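Local atomic coordinates of N-acetylglucosamine-6-phosphate deacetylase (PDB entry 1O12), a protein that probably removes the acetyl group from N-acetylglucosamine 6-phosphate, using one divalent metal cation bound in each subunit. Residues A[58-63]-A[331-336]; A[87-92]-A[337-342]; A[110-115]-A[119-124]; A[268-273]-A[277-282]. One frame throughout, in Å; residues are numbered along the deposited sequence.

Contact 1. Residues A[58-63]-A[331-336]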
loop_
_atom_site.group_PDB
_atom_site.type_symbol
_atom_site.label_atom_id
_atom_site.label_comp_id
_atom_site.label_asym_id
_atom_site.label_seq_id
_atom_site.Cartn_x
_atom_site.Cartn_y
_atom_site.Cartn_z
ATOM N N VAL A 58 -22.090 -13.408 3.867
ATOM C CA VAL A 58 -21.420 -14.142 4.911
ATOM C C VAL A 58 -20.697 -13.167 5.855
ATOM O O VAL A 58 -19.835 -12.391 5.410
ATOM C CB VAL A 58 -20.389 -15.124 4.293
ATOM C CG1 VAL A 58 -19.667 -15.871 5.415
ATOM C CG2 VAL A 58 -21.100 -16.108 3.306
ATOM N N ASP A 59 -21.034 -13.201 7.151
ATOM C CA ASP A 59 -20.392 -12.312 8.117
ATOM C C ASP A 59 -19.628 -13.187 9.101
ATOM O O ASP A 59 -20.209 -13.764 10.009
ATOM C CB ASP A 59 -21.414 -11.455 8.877
ATOM C CG ASP A 59 -20.757 -10.278 9.595
ATOM O OD1 ASP A 59 -19.517 -10.301 9.704
ATOM O OD2 ASP A 59 -21.452 -9.343 10.054
ATOM N N PRO A 60 -18.295 -13.264 8.941
ATOM C CA PRO A 60 -17.470 -14.087 9.824
ATOM C C PRO A 60 -17.040 -13.371 11.078
ATOM O O PRO A 60 -16.315 -13.935 11.898
ATOM C CB PRO A 60 -16.287 -14.433 8.932
ATOM C CG PRO A 60 -16.072 -13.123 8.179
ATOM C CD PRO A 60 -17.488 -12.696 7.832
ATOM N N HIS A 61 -17.494 -12.131 11.233
ATOM C CA HIS A 61 -17.088 -11.338 12.383
ATOM C C HIS A 61 -18.179 -10.396 12.867
ATOM O O HIS A 61 -18.256 -9.258 12.409
ATOM C CB HIS A 61 -15.838 -10.524 12.019
ATOM C CG HIS A 61 -15.109 -9.982 13.202
ATOM N ND1 HIS A 61 -13.823 -9.493 13.123
ATOM C CD2 HIS A 61 -15.480 -9.849 14.498
ATOM C CE1 HIS A 61 -13.432 -9.083 14.316
ATOM N NE2 HIS A 61 -14.417 -9.289 15.168
ATOM N N ILE A 62 -19.018 -10.875 13.784
ATOM C CA ILE A 62 -20.092 -10.072 14.372
ATOM C C ILE A 62 -20.331 -10.558 15.812
ATOM O O ILE A 62 -20.556 -11.746 16.034
ATOM C CB ILE A 62 -21.425 -10.170 13.544
ATOM C CG1 ILE A 62 -22.585 -9.534 14.322
ATOM C CG2 ILE A 62 -21.744 -11.601 13.201
ATOM C CD1 ILE A 62 -23.903 -9.498 13.541
ATOM N N HIS A 63 -20.305 -9.630 16.768
ATOM C CA HIS A 63 -20.495 -9.934 18.191
ATOM C C HIS A 63 -21.962 -10.051 18.609
ATOM O O HIS A 63 -22.348 -10.955 19.337
ATOM C CB HIS A 63 -19.821 -8.834 19.032
ATOM C CG HIS A 63 -18.386 -8.615 18.682
ATOM N ND1 HIS A 63 -17.381 -9.433 19.143
ATOM C CD2 HIS A 63 -17.799 -7.751 17.817
ATOM C CE1 HIS A 63 -16.237 -9.087 18.577
ATOM N NE2 HIS A 63 -16.463 -8.071 17.765
ATOM N N TYR A 331 -18.237 -14.797 -1.334
ATOM C CA TYR A 331 -17.313 -15.755 -1.914
ATOM C C TYR A 331 -15.943 -15.866 -1.223
ATOM O O TYR A 331 -15.479 -16.978 -0.954
ATOM C CB TYR A 331 -17.123 -15.477 -3.414
ATOM C CG TYR A 331 -16.251 -16.491 -4.098
ATOM C CD1 TYR A 331 -16.658 -17.827 -4.216
ATOM C CD2 TYR A 331 -15.005 -16.134 -4.599
ATOM C CE1 TYR A 331 -15.848 -18.784 -4.816
ATOM C CE2 TYR A 331 -14.179 -17.078 -5.209
ATOM C CZ TYR A 331 -14.610 -18.398 -5.311
ATOM O OH TYR A 331 -13.793 -19.324 -5.902
ATOM N N ASN A 332 -15.290 -14.740 -0.944
ATOM C CA ASN A 332 -13.998 -14.807 -0.295
ATOM C C ASN A 332 -14.050 -15.563 1.050
ATOM O O ASN A 332 -13.202 -16.409 1.311
ATOM C CB ASN A 332 -13.400 -13.400 -0.130
ATOM C CG ASN A 332 -13.033 -12.747 -1.490
ATOM O OD1 ASN A 332 -12.868 -13.439 -2.503
ATOM N ND2 ASN A 332 -12.892 -11.414 -1.502
ATOM N N SER A 333 -15.052 -15.305 1.885
ATOM C CA SER A 333 -15.139 -16.005 3.172
ATOM C C SER A 333 -15.396 -17.471 2.929
ATOM O O SER A 333 -14.809 -18.327 3.577
ATOM C CB SER A 333 -16.297 -15.483 4.025
ATOM O OG SER A 333 -16.217 -14.095 4.213
ATOM N N CYS A 334 -16.299 -17.752 2.001
ATOM C CA CYS A 334 -16.624 -19.120 1.703
ATOM C C CYS A 334 -15.361 -19.885 1.354
ATOM O O CYS A 334 -15.195 -21.021 1.777
ATOM C CB CYS A 334 -17.624 -19.198 0.541
ATOM S SG CYS A 334 -19.327 -18.814 0.990
ATOM N N VAL A 335 -14.465 -19.264 0.592
ATOM C CA VAL A 335 -13.233 -19.934 0.207
ATOM C C VAL A 335 -12.376 -20.152 1.432
ATOM O O VAL A 335 -11.751 -21.193 1.577
ATOM C CB VAL A 335 -12.423 -19.117 -0.858
ATOM C CG1 VAL A 335 -10.998 -19.684 -0.991
ATOM C CG2 VAL A 335 -13.131 -19.174 -2.217
ATOM N N GLU A 336 -12.360 -19.193 2.341
ATOM C CA GLU A 336 -11.525 -19.360 3.522
ATOM C C GLU A 336 -12.020 -20.473 4.419
ATOM O O GLU A 336 -11.245 -21.275 4.935
ATOM C CB GLU A 336 -11.462 -18.068 4.336
ATOM C CG GLU A 336 -10.883 -16.919 3.596
ATOM C CD GLU A 336 -10.533 -15.765 4.508
ATOM O OE1 GLU A 336 -11.412 -15.274 5.277
ATOM O OE2 GLU A 336 -9.353 -15.351 4.446
HETATM O O HOH W 1 -17.566 -11.749 3.933
#
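Val58 and Pro60 pack against Ser333 and Cys334 in a buried, largely apolar contact between a strand of the TIM barrel and the end of helix 322-336. The site lies near the centre of the chain. Strand 52-59 reaches the contact, and the chain turns a corner at Pro60 before the His-Ile-His sequence at 61-63, an HxH pattern familiar from the amidohydrolase superfamily.

On the strand side Val58 does most of the touching, and it splits its two methyls between two residues of the helix. CG1 lies opposite the backbone N (chi1 179°) and meets Ser333 CB at 3.7 Å. CG2, on the other branch, comes up to Cys334 SG at 4.0 Å. Pro60 adds a lighter contact, with CD 4.1 Å from Ser333 OG. Strand 262-265 lies alongside, with Val263 touching Ser333 and Val265 touching Pro60.

Asp59, between the two, points away, and its OD1 accepts from His61 N at 3.1 Å, with an N-H...O angle of 157°, which makes an Asx turn round Pro60. The donor stands above the carboxylate plane, and Thr266 N is a second donor to the same oxygen. The His61 ring hydrogen-bonds to the iron ligand Glu127, and that of His63 to Asp267, the predicted proton donor/acceptor.

No direct hydrogen bond joins the two segments. Instead, a water lies 2.8 Å from Val58 O and 2.7 Å from Ser333 OG and bridges them by hydrogen bonds.

Contact 2. Residues A[87-92]-A[337-342]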
loop_
_atom_site.group_PDB
_atom_site.type_symbol
_atom_site.label_atom_id
_atom_site.label_comp_id
_atom_site.label_asym_id
_atom_site.label_seq_id
_atom_site.Cartn_x
_atom_site.Cartn_y
_atom_site.Cartn_z
ATOM N N VAL A 87 -27.802 -11.870 5.099
ATOM C CA VAL A 87 -26.772 -12.767 5.628
ATOM C C VAL A 87 -27.308 -14.179 5.855
ATOM O O VAL A 87 -28.229 -14.387 6.639
ATOM C CB VAL A 87 -26.217 -12.262 6.980
ATOM C CG1 VAL A 87 -25.217 -13.276 7.528
ATOM C CG2 VAL A 87 -25.540 -10.867 6.807
ATOM N N THR A 88 -26.723 -15.149 5.172
ATOM C CA THR A 88 -27.147 -16.527 5.303
ATOM C C THR A 88 -26.115 -17.457 5.984
ATOM O O THR A 88 -26.343 -18.658 6.108
ATOM C CB THR A 88 -27.518 -17.089 3.933
ATOM O OG1 THR A 88 -26.439 -16.870 3.022
ATOM C CG2 THR A 88 -28.765 -16.420 3.412
ATOM N N THR A 89 -24.972 -16.912 6.381
ATOM C CA THR A 89 -23.955 -17.671 7.087
ATOM C C THR A 89 -23.207 -16.667 7.945
ATOM O O THR A 89 -22.765 -15.623 7.457
ATOM C CB THR A 89 -22.908 -18.354 6.172
ATOM O OG1 THR A 89 -23.545 -19.268 5.280
ATOM C CG2 THR A 89 -21.911 -19.144 7.021
ATOM N N PHE A 90 -23.088 -16.965 9.230
ATOM C CA PHE A 90 -22.355 -16.086 10.119
ATOM C C PHE A 90 -21.642 -16.862 11.224
ATOM O O PHE A 90 -21.883 -18.058 11.460
ATOM C CB PHE A 90 -23.270 -15.004 10.692
ATOM C CG PHE A 90 -24.141 -15.453 11.853
ATOM C CD1 PHE A 90 -23.803 -15.104 13.174
ATOM C CD2 PHE A 90 -25.335 -16.113 11.629
ATOM C CE1 PHE A 90 -24.669 -15.406 14.244
ATOM C CE2 PHE A 90 -26.187 -16.411 12.670
ATOM C CZ PHE A 90 -25.856 -16.055 13.986
ATOM N N LEU A 91 -20.723 -16.154 11.860
ATOM C CA LEU A 91 -19.909 -16.674 12.937
ATOM C C LEU A 91 -20.094 -15.719 14.110
ATOM O O LEU A 91 -19.685 -14.546 14.051
ATOM C CB LEU A 91 -18.441 -16.696 12.482
ATOM C CG LEU A 91 -17.622 -17.974 12.276
ATOM C CD1 LEU A 91 -18.468 -19.098 11.718
ATOM C CD2 LEU A 91 -16.425 -17.637 11.372
ATOM N N ALA A 92 -20.749 -16.227 15.153
ATOM C CA ALA A 92 -20.982 -15.489 16.393
ATOM C C ALA A 92 -19.581 -15.338 16.967
ATOM O O ALA A 92 -18.923 -16.306 17.277
ATOM C CB ALA A 92 -21.869 -16.303 17.315
ATOM N N LEU A 337 -13.332 -20.497 4.601
ATOM C CA LEU A 337 -13.987 -21.445 5.468
ATOM C C LEU A 337 -14.248 -22.818 4.872
ATOM O O LEU A 337 -14.876 -23.659 5.517
ATOM C CB LEU A 337 -15.297 -20.822 5.921
ATOM C CG LEU A 337 -15.065 -19.649 6.851
ATOM C CD1 LEU A 337 -16.319 -18.777 6.927
ATOM C CD2 LEU A 337 -14.642 -20.186 8.219
ATOM N N GLY A 338 -13.779 -23.043 3.649
ATOM C CA GLY A 338 -13.994 -24.322 3.008
ATOM C C GLY A 338 -15.461 -24.583 2.678
ATOM O O GLY A 338 -15.907 -25.735 2.735
ATOM N N LEU A 339 -16.227 -23.540 2.345
ATOM C CA LEU A 339 -17.643 -23.723 2.000
ATOM C C LEU A 339 -17.771 -23.791 0.461
ATOM O O LEU A 339 -18.263 -22.871 -0.199
ATOM C CB LEU A 339 -18.462 -22.570 2.584
ATOM C CG LEU A 339 -18.314 -22.417 4.113
ATOM C CD1 LEU A 339 -19.254 -21.357 4.603
ATOM C CD2 LEU A 339 -18.616 -23.748 4.833
ATOM N N ASP A 340 -17.311 -24.913 -0.084
ATOM C CA ASP A 340 -17.296 -25.162 -1.511
ATOM C C ASP A 340 -18.605 -25.089 -2.280
ATOM O O ASP A 340 -18.591 -24.959 -3.505
ATOM C CB ASP A 340 -16.619 -26.502 -1.760
ATOM C CG ASP A 340 -15.262 -26.604 -1.051
ATOM O OD1 ASP A 340 -14.571 -25.551 -0.898
ATOM O OD2 ASP A 340 -14.882 -27.737 -0.652
ATOM N N ASP A 341 -19.734 -25.160 -1.588
ATOM C CA ASP A 341 -21.036 -25.101 -2.256
ATOM C C ASP A 341 -21.830 -23.875 -1.808
ATOM O O ASP A 341 -23.056 -23.905 -1.756
ATOM C CB ASP A 341 -21.853 -26.357 -1.932
ATOM C CG ASP A 341 -21.268 -27.622 -2.540
ATOM O OD1 ASP A 341 -21.756 -28.736 -2.185
ATOM O OD2 ASP A 341 -20.332 -27.517 -3.375
ATOM N N ARG A 342 -21.132 -22.808 -1.461
ATOM C CA ARG A 342 -21.772 -21.578 -1.006
ATOM C C ARG A 342 -21.036 -20.445 -1.728
ATOM O O ARG A 342 -20.021 -20.689 -2.362
ATOM C CB ARG A 342 -21.583 -21.443 0.503
ATOM C CG ARG A 342 -22.829 -21.236 1.314
ATOM C CD ARG A 342 -23.696 -22.467 1.341
ATOM N NE ARG A 342 -23.083 -23.595 2.044
ATOM C CZ ARG A 342 -22.791 -23.611 3.341
ATOM N NH1 ARG A 342 -23.052 -22.546 4.092
ATOM N NH2 ARG A 342 -22.256 -24.699 3.890
#
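Arg342 N donates to Leu339 O at 3.1 Å and closes a type I beta turn, whose two end residues both face Thr89 on strand 87-93 of the TIM barrel. The turn follows a Schellman motif at the end of helix 322-336. There Gly338 takes a positive phi of 67°, and the chain leaves the helix to run past the strand.

Thr89 meets this chain with both of its branches. CG2, opposite the backbone N, touches Leu339 CD1 at 4.2 Å. OG1 lies 3.5 Å from Arg342 NH1, at the edge of the guanidinium and in its plane, but no hydrogen bond is made. The hydroxyl instead gives a weak bond to Thr88 O. The Arg342 chain bends at chi2 (69°) and chi3 (66°), and its side chain crosses that of Thr89 at about a right angle. NH1 also has a long, weak ion pair with Asp352.

The backbone of strand 87-93 is already bonded within the barrel. Thr89 and Leu91 pair with Asp59 of strand 52-59, and Phe90 pairs with Ser120 and Leu122. The loop meets the strand through side chains: Thr89 and Leu91. Further along the strand the contact is purely apolar. Leu91 and Leu337 both touch Met161 of strand 159-164, and their own closest approach is between Leu91 CD2 and Leu337 CD2, at 4.4 Å.

Contact 3. Residues A[110-115]-A[119-124]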
loop_
_atom_site.group_PDB
_atom_site.type_symbol
_atom_site.label_atom_id
_atom_site.label_comp_id
_atom_site.label_asym_id
_atom_site.label_seq_id
_atom_site.Cartn_x
_atom_site.Cartn_y
_atom_site.Cartn_z
ATOM N N ARG A 110 -23.044 -25.329 19.801
ATOM C CA ARG A 110 -23.062 -26.721 19.359
ATOM C C ARG A 110 -24.480 -27.292 19.503
ATOM O O ARG A 110 -24.961 -27.983 18.607
ATOM C CB ARG A 110 -22.091 -27.572 20.195
ATOM C CG ARG A 110 -21.949 -29.075 19.774
ATOM C CD ARG A 110 -21.518 -29.955 20.990
ATOM N NE ARG A 110 -22.513 -29.904 22.075
ATOM C CZ ARG A 110 -22.300 -30.269 23.339
ATOM N NH1 ARG A 110 -21.123 -30.728 23.718
ATOM N NH2 ARG A 110 -23.259 -30.134 24.239
ATOM N N ASP A 111 -25.142 -26.996 20.619
ATOM C CA ASP A 111 -26.493 -27.494 20.841
ATOM C C ASP A 111 -27.467 -26.775 19.913
ATOM O O ASP A 111 -28.457 -27.360 19.429
ATOM C CB ASP A 111 -26.953 -27.270 22.295
ATOM C CG ASP A 111 -26.155 -28.066 23.313
ATOM O OD1 ASP A 111 -25.519 -29.085 22.955
ATOM O OD2 ASP A 111 -26.186 -27.672 24.496
ATOM N N TYR A 112 -27.202 -25.489 19.693
ATOM C CA TYR A 112 -28.045 -24.696 18.832
ATOM C C TYR A 112 -27.951 -25.202 17.394
ATOM O O TYR A 112 -28.932 -25.189 16.659
ATOM C CB TYR A 112 -27.626 -23.231 18.889
ATOM C CG TYR A 112 -28.515 -22.349 18.048
ATOM C CD1 TYR A 112 -29.715 -21.876 18.555
ATOM C CD2 TYR A 112 -28.183 -22.035 16.725
ATOM C CE1 TYR A 112 -30.569 -21.116 17.788
ATOM C CE2 TYR A 112 -29.029 -21.270 15.939
ATOM C CZ TYR A 112 -30.230 -20.805 16.474
ATOM O OH TYR A 112 -31.100 -20.002 15.733
ATOM N N ILE A 113 -26.782 -25.675 16.984
ATOM C CA ILE A 113 -26.664 -26.130 15.606
ATOM C C ILE A 113 -27.362 -27.477 15.389
ATOM O O ILE A 113 -27.944 -27.731 14.319
ATOM C CB ILE A 113 -25.164 -26.146 15.178
ATOM C CG1 ILE A 113 -24.676 -24.686 15.129
ATOM C CG2 ILE A 113 -24.975 -26.934 13.864
ATOM C CD1 ILE A 113 -23.215 -24.473 14.693
ATOM N N LEU A 114 -27.320 -28.310 16.433
ATOM C CA LEU A 114 -27.934 -29.635 16.441
ATOM C C LEU A 114 -29.448 -29.467 16.406
ATOM O O LEU A 114 -30.141 -30.251 15.765
ATOM C CB LEU A 114 -27.522 -30.396 17.711
ATOM C CG LEU A 114 -27.924 -31.851 18.037
ATOM C CD1 LEU A 114 -29.443 -31.976 18.028
ATOM C CD2 LEU A 114 -27.300 -32.818 17.080
ATOM N N GLU A 115 -29.959 -28.438 17.085
ATOM C CA GLU A 115 -31.399 -28.178 17.132
ATOM C C GLU A 115 -31.963 -27.501 15.888
ATOM O O GLU A 115 -33.131 -27.675 15.561
ATOM C CB GLU A 115 -31.740 -27.344 18.368
ATOM C CG GLU A 115 -31.832 -28.162 19.639
ATOM C CD GLU A 115 -31.390 -27.390 20.872
ATOM O OE1 GLU A 115 -31.818 -26.223 21.023
ATOM O OE2 GLU A 115 -30.620 -27.951 21.698
ATOM N N THR A 119 -29.738 -23.694 10.148
ATOM C CA THR A 119 -29.333 -22.353 10.592
ATOM C C THR A 119 -28.206 -21.660 9.794
ATOM O O THR A 119 -27.384 -22.292 9.114
ATOM C CB THR A 119 -28.854 -22.361 12.083
ATOM O OG1 THR A 119 -28.493 -21.032 12.453
ATOM C CG2 THR A 119 -27.621 -23.252 12.278
ATOM N N SER A 120 -28.156 -20.347 9.923
ATOM C CA SER A 120 -27.125 -19.579 9.252
ATOM C C SER A 120 -25.868 -19.558 10.134
ATOM O O SER A 120 -24.808 -19.116 9.714
ATOM C CB SER A 120 -27.635 -18.156 8.936
ATOM O OG SER A 120 -28.225 -17.525 10.072
ATOM N N LEU A 121 -25.976 -20.075 11.349
ATOM C CA LEU A 121 -24.828 -20.105 12.247
ATOM C C LEU A 121 -23.837 -21.225 11.904
ATOM O O LEU A 121 -24.106 -22.403 12.106
ATOM C CB LEU A 121 -25.305 -20.257 13.678
ATOM C CG LEU A 121 -24.212 -20.479 14.718
ATOM C CD1 LEU A 121 -23.501 -19.162 15.016
ATOM C CD2 LEU A 121 -24.839 -21.026 16.008
ATOM N N LEU A 122 -22.684 -20.848 11.382
ATOM C CA LEU A 122 -21.667 -21.811 11.012
ATOM C C LEU A 122 -20.908 -22.230 12.254
ATOM O O LEU A 122 -20.431 -23.348 12.364
ATOM C CB LEU A 122 -20.686 -21.184 10.041
ATOM C CG LEU A 122 -19.935 -22.034 8.998
ATOM C CD1 LEU A 122 -18.463 -21.680 9.032
ATOM C CD2 LEU A 122 -20.159 -23.503 9.199
ATOM N N GLY A 123 -20.786 -21.319 13.194
ATOM C CA GLY A 123 -20.058 -21.640 14.397
ATOM C C GLY A 123 -19.651 -20.413 15.184
ATOM O O GLY A 123 -20.336 -19.373 15.183
ATOM N N VAL A 124 -18.493 -20.528 15.822
ATOM C CA VAL A 124 -18.001 -19.469 16.657
ATOM C C VAL A 124 -16.638 -18.959 16.256
ATOM O O VAL A 124 -15.745 -19.745 15.956
ATOM C CB VAL A 124 -17.965 -19.947 18.121
ATOM C CG1 VAL A 124 -17.196 -18.947 19.006
ATOM C CG2 VAL A 124 -19.397 -20.120 18.609
#
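Tyr112 turns the edge of its ring to Thr119, with CE2 3.5 Å from Thr119 OG1 and the oxygen near the ring plane. Its CG lies anti to the backbone N (chi1 -178°), which sets the ring beside Thr119 and Leu121. Leu121 CD2 comes to Tyr112 CD2 obliquely, at 3.6 Å. Ile113 lies across Leu121 at about a right angle: its CG1 touches Leu121 CD2 at 3.8 Å, and its CD1 reaches Leu121 O at 3.4 Å. With an alanine in place of this isoleucine, Leu121 CD2 would probably lose its CG1 neighbour and a gap would be likely to open beside the backbone carbonyls of Leu121 and Leu122.

Thr119 OG1 also accepts from Leu121 N at 2.9 Å, in a nearly straight bond of 172° that forms an ST turn. Glu79 of helix 75-83 binds both this hydroxyl and Tyr112 OH through OE2.

Helix 99-115 and strand 121-127 are the last two elements of a beta-alpha-beta unit that starts with strand 87-93. The axes of 110-115 and 121-124 run nearly antiparallel (165°), 9.3 Å apart at closest approach. Strand 87-93 pairs with strand 121-127, while Phe75 of helix 75-83 meets both Tyr112 and Leu121.

Contact 4. Residues A[268-273]-A[277-282]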
loop_
_atom_site.group_PDB
_atom_site.type_symbol
_atom_site.label_atom_id
_atom_site.label_comp_id
_atom_site.label_asym_id
_atom_site.label_seq_id
_atom_site.Cartn_x
_atom_site.Cartn_y
_atom_site.Cartn_z
ATOM N N SER A 268 -20.084 -5.836 14.260
ATOM C CA SER A 268 -21.230 -5.248 14.908
ATOM C C SER A 268 -21.377 -5.713 16.364
ATOM O O SER A 268 -20.964 -6.821 16.734
ATOM C CB SER A 268 -22.472 -5.641 14.102
ATOM O OG SER A 268 -23.688 -5.305 14.723
ATOM N N ILE A 269 -21.945 -4.857 17.198
ATOM C CA ILE A 269 -22.188 -5.246 18.582
ATOM C C ILE A 269 -23.698 -5.168 18.844
ATOM O O ILE A 269 -24.447 -4.692 17.991
ATOM C CB ILE A 269 -21.424 -4.349 19.571
ATOM C CG1 ILE A 269 -21.859 -2.892 19.418
ATOM C CG2 ILE A 269 -19.934 -4.524 19.350
ATOM C CD1 ILE A 269 -21.101 -1.934 20.333
ATOM N N SER A 270 -24.135 -5.666 19.997
ATOM C CA SER A 270 -25.547 -5.650 20.390
ATOM C C SER A 270 -26.229 -4.291 20.190
ATOM O O SER A 270 -27.394 -4.224 19.815
ATOM C CB SER A 270 -25.675 -6.054 21.859
ATOM O OG SER A 270 -24.891 -5.197 22.682
ATOM N N ALA A 271 -25.499 -3.210 20.434
ATOM C CA ALA A 271 -26.038 -1.864 20.288
ATOM C C ALA A 271 -26.512 -1.513 18.876
ATOM O O ALA A 271 -27.342 -0.621 18.708
ATOM C CB ALA A 271 -24.992 -0.841 20.737
ATOM N N ALA A 272 -25.994 -2.194 17.859
ATOM C CA ALA A 272 -26.376 -1.879 16.494
ATOM C C ALA A 272 -27.882 -1.932 16.331
ATOM O O ALA A 272 -28.520 -2.909 16.712
ATOM C CB ALA A 272 -25.705 -2.833 15.531
ATOM N N GLY A 273 -28.448 -0.865 15.772
ATOM C CA GLY A 273 -29.886 -0.795 15.570
ATOM C C GLY A 273 -30.642 -0.285 16.795
ATOM O O GLY A 273 -31.872 -0.359 16.833
ATOM N N GLY A 277 -27.374 4.601 23.191
ATOM C CA GLY A 277 -27.471 4.351 24.616
ATOM C C GLY A 277 -26.119 4.173 25.267
ATOM O O GLY A 277 -25.143 4.854 24.910
ATOM N N THR A 278 -26.059 3.241 26.219
ATOM C CA THR A 278 -24.818 2.973 26.936
ATOM C C THR A 278 -24.762 1.546 27.470
ATOM O O THR A 278 -25.279 1.271 28.550
ATOM C CB THR A 278 -24.656 3.951 28.113
ATOM O OG1 THR A 278 -24.673 5.295 27.613
ATOM C CG2 THR A 278 -23.349 3.692 28.851
ATOM N N THR A 279 -24.126 0.647 26.719
ATOM C CA THR A 279 -24.015 -0.751 27.138
ATOM C C THR A 279 -22.569 -1.149 27.434
ATOM O O THR A 279 -21.771 -0.327 27.904
ATOM C CB THR A 279 -24.602 -1.729 26.064
ATOM O OG1 THR A 279 -23.976 -1.490 24.802
ATOM C CG2 THR A 279 -26.114 -1.531 25.907
ATOM N N THR A 280 -22.244 -2.413 27.166
ATOM C CA THR A 280 -20.899 -2.944 27.407
ATOM C C THR A 280 -20.530 -4.053 26.406
ATOM O O THR A 280 -21.407 -4.590 25.717
ATOM C CB THR A 280 -20.770 -3.547 28.847
ATOM O OG1 THR A 280 -21.575 -4.731 28.946
ATOM C CG2 THR A 280 -21.223 -2.538 29.907
ATOM N N LEU A 281 -19.233 -4.380 26.342
ATOM C CA LEU A 281 -18.692 -5.442 25.470
ATOM C C LEU A 281 -17.875 -6.362 26.380
ATOM O O LEU A 281 -16.767 -6.004 26.787
ATOM C CB LEU A 281 -17.776 -4.861 24.378
ATOM C CG LEU A 281 -18.000 -5.210 22.898
ATOM C CD1 LEU A 281 -16.667 -5.017 22.191
ATOM C CD2 LEU A 281 -18.520 -6.649 22.695
ATOM N N GLY A 282 -18.413 -7.543 26.683
ATOM C CA GLY A 282 -17.726 -8.443 27.592
ATOM C C GLY A 282 -17.833 -7.782 28.961
ATOM O O GLY A 282 -18.941 -7.560 29.457
#
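Residues Ile269 to Ala272 form a type I beta turn, closed by Ala272 N donating to Ile269 O at 2.9 Å, and the chain at 279-281 passes beside it with no hydrogen bond between the two. The CA atoms of Ala271 and Thr279 are 7.2 Å apart, and the contact is made by side chains.

Ile269 and Leu281 form its apolar part. With chi1 at 60°, Ile269 holds CG1 between the backbone N and the carbonyl carbon and leaves CG2 turned to the neighbour. CG2 meets Leu281 CG at 4.1 Å, and the two side chains cross at about a right angle. At the other end, Ala271 CB is 4.2 Å from Thr279 OG1.

The turn belongs to the loop that follows barrel strand 262-265 and carries the predicted catalytic Asp267. Its partner, strand 278-280, is the weakly bonded outer strand of a small antiparallel sheet with strands 285-289 and 292-294. Both lie close to the active site. The side chain of Ile269 is about 4 Å from that of Gly302, and that of Leu281 about 5 Å from that of Ala138, both predicted substrate-binding residues. The side chain of Leu281 is also about 7 Å from the bound iron.

Ser270 OG looks to Asp69 OD1, with a weak hydrogen bond. It stands 4.4 Å from Thr279 OG1, too far for the two hydroxyls to bond.

In the fold
Contact 1 is the most central and is wholly buried; contacts 2, 3 and 4 are only partly buried. Contact 1 uses the end of helix 322-336 and contact 2 the chain that leaves it, with a probable hydrogen bond from Leu339 N to Cys334 O, and they rest on the paired strands 52-59 and 87-93. Contact 3 continues from there, because strand 121-127 pairs with strand 87-93 on its other side. Contact 4 stands apart from contacts 2 and 3 but meets contact 1 through His63 N and Ser268 O. No direct hydrogen bond crosses any of the four. Contact 1 uses a water, contact 2 adds a guanidinium edge and contact 4 hydroxyls to apolar side chains, while contact 3, with the largest buried area, sets an aromatic ring against a hydroxyl and leucine.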